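Side-chain contact in mannose-specific lectin 3 chain 1 (Crocus vernus, PDB 3MEZ), which probably binds mannose, as one of the two bulb-type lectin domains of a heterotetrameric lectin likely to agglutinate trypsin-treated rabbit erythrocytes weakly: residues V80-R84 with G85-A89. Numbering follows the deposited sequence.
Sequences VNTVR and GNYAA. Unlike the reference sequence in segment 80-84: Arg84 (reference Gln).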
loop_
_atom_site.group_PDB
_atom_site.type_symbol
_atom_site.label_atom_id
_atom_site.label_comp_id
_atom_site.label_asym_id
_atom_site.label_seq_id
_atom_site.Cartn_x
_atom_site.Cartn_y
_atom_site.Cartn_z
ATOM N N VAL A 80 -23.408 5.530 -24.895
ATOM C CA VAL A 80 -23.076 5.844 -23.545
ATOM C C VAL A 80 -24.145 6.768 -22.878
ATOM O O VAL A 80 -24.705 7.585 -23.521
ATOM C CB VAL A 80 -21.602 6.340 -23.602
ATOM C CG1 VAL A 80 -21.396 7.725 -23.142
ATOM C CG2 VAL A 80 -20.635 5.317 -23.115
ATOM N N ASN A 81 -24.441 6.564 -21.605
ATOM C CA ASN A 81 -25.427 7.368 -20.877
ATOM C C ASN A 81 -24.833 8.364 -19.851
ATOM O O ASN A 81 -25.490 8.857 -19.000
ATOM C CB ASN A 81 -26.520 6.502 -20.280
ATOM C CG ASN A 81 -26.044 5.674 -19.179
ATOM O OD1 ASN A 81 -24.948 5.771 -18.802
ATOM N ND2 ASN A 81 -26.886 4.857 -18.647
ATOM N N THR A 82 -23.554 8.610 -20.007
ATOM C CA THR A 82 -22.758 9.470 -19.187
ATOM C C THR A 82 -23.103 10.918 -19.385
ATOM O O THR A 82 -23.616 11.285 -20.402
ATOM C CB THR A 82 -21.284 9.304 -19.584
ATOM O OG1 THR A 82 -21.142 9.461 -20.984
ATOM C CG2 THR A 82 -20.743 7.942 -19.129
ATOM N N VAL A 83 -22.796 11.725 -18.394
ATOM C CA VAL A 83 -22.853 13.167 -18.481
ATOM C C VAL A 83 -21.758 13.781 -19.315
ATOM O O VAL A 83 -20.706 13.247 -19.422
ATOM C CB VAL A 83 -22.672 13.831 -17.131
ATOM C CG1 VAL A 83 -23.259 15.155 -17.163
ATOM C CG2 VAL A 83 -23.299 13.055 -16.081
ATOM N N ARG A 84 -22.012 14.952 -19.855
ATOM C CA ARG A 84 -20.979 15.690 -20.526
ATOM C C ARG A 84 -20.006 16.228 -19.519
ATOM O O ARG A 84 -20.400 16.798 -18.562
ATOM C CB ARG A 84 -21.570 16.875 -21.240
ATOM C CG ARG A 84 -22.093 16.612 -22.587
ATOM C CD ARG A 84 -22.261 17.890 -23.291
ATOM N NE ARG A 84 -22.702 17.711 -24.651
ATOM C CZ ARG A 84 -23.371 18.624 -25.336
ATOM N NH1 ARG A 84 -23.676 19.759 -24.771
ATOM N NH2 ARG A 84 -23.745 18.383 -26.586
ATOM N N GLY A 85 -18.735 16.105 -19.793
ATOM C CA GLY A 85 -17.741 16.575 -18.876
ATOM C C GLY A 85 -16.344 16.133 -19.250
ATOM O O GLY A 85 -16.129 15.698 -20.336
ATOM N N ASN A 86 -15.422 16.291 -18.326
ATOM C CA ASN A 86 -14.053 15.871 -18.529
ATOM C C ASN A 86 -13.843 14.481 -17.963
ATOM O O ASN A 86 -14.185 14.219 -16.846
ATOM C CB ASN A 86 -13.087 16.827 -17.884
ATOM C CG ASN A 86 -12.950 18.130 -18.610
ATOM O OD1 ASN A 86 -13.304 18.279 -19.738
ATOM N ND2 ASN A 86 -12.409 19.067 -17.932
ATOM N N TYR A 87 -13.236 13.638 -18.764
ATOM C CA TYR A 87 -12.997 12.239 -18.456
ATOM C C TYR A 87 -11.484 11.899 -18.516
ATOM O O TYR A 87 -10.730 12.639 -19.054
ATOM C CB TYR A 87 -13.815 11.363 -19.378
ATOM C CG TYR A 87 -15.302 11.382 -19.094
ATOM C CD1 TYR A 87 -16.088 12.417 -19.509
ATOM C CD2 TYR A 87 -15.894 10.388 -18.396
ATOM C CE1 TYR A 87 -17.408 12.447 -19.252
ATOM C CE2 TYR A 87 -17.211 10.413 -18.130
ATOM C CZ TYR A 87 -17.981 11.454 -18.547
ATOM O OH TYR A 87 -19.307 11.463 -18.262
ATOM N N ALA A 88 -11.086 10.795 -17.917
ATOM C CA ALA A 88 -9.714 10.330 -17.976
ATOM C C ALA A 88 -9.612 8.841 -18.270
ATOM O O ALA A 88 -10.305 8.087 -17.672
ATOM C CB ALA A 88 -9.028 10.637 -16.730
ATOM N N ALA A 89 -8.744 8.452 -19.185
ATOM C CA ALA A 89 -8.401 7.072 -19.429
ATOM C C ALA A 89 -7.047 6.781 -18.803
ATOM O O ALA A 89 -6.111 7.451 -19.046
ATOM C CB ALA A 89 -8.384 6.751 -20.871
#
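Thr82 meets the phenol end of Tyr87 five residues further on, where the loop leading to strand 88-91 passes the hydroxyl end of the ring. The Thr82 CB does the touching, 3.2 Å from the Tyr87 OH, with the two side chains set obliquely to each other. OG1 and CG2 of Thr82 both turn away from that hydroxyl, OG1 to Tyr87 OH being 3.8 Å. Rotation about CA-CB places the threonine OG1 between its own backbone N and carbonyl carbon (chi1 52°), and its polar partner is the carbonyl oxygen of Arg59, not the tyrosine.

Val83 takes part chiefly through its main chain. Its carbonyl oxygen accepts a hydrogen bond of 2.5 Å from the Tyr87 OH, which arrives in the carbonyl plane on a lone pair, at a C=O...O angle of 140°. That oxygen lies at the ring's edge, in plane, and is 3.4 Å from both CE1 and CZ of Tyr87. The phenol thus ties a loop carbonyl to the residue just ahead of the strand, four positions apart in sequence.

The Arg84 CB bond points away from 85-89, although CB itself lies 3.3 Å from the Gly85 N; beyond it the chain runs extended from CG to NE, and the side chain touches Asn58 and Arg59. Gly85, its backbone almost fully extended, is backbone hydrogen-bonded to Asn58.

Bulb-type lectin domains adopt the beta-prism II fold of three antiparallel sheets, and this loop passes from strand 74-76 of one to strand 88-91, the middle strand of another between 4-6 and 97-106. The tyrosine N bonds to Thr7 OG1 and its side chain touches Pro102 on strand 97-106, while Val108 of the neighbouring chain 2 subunit packs against both Thr82 and Tyr87, placing the loop-to-strand junction at a subunit interface.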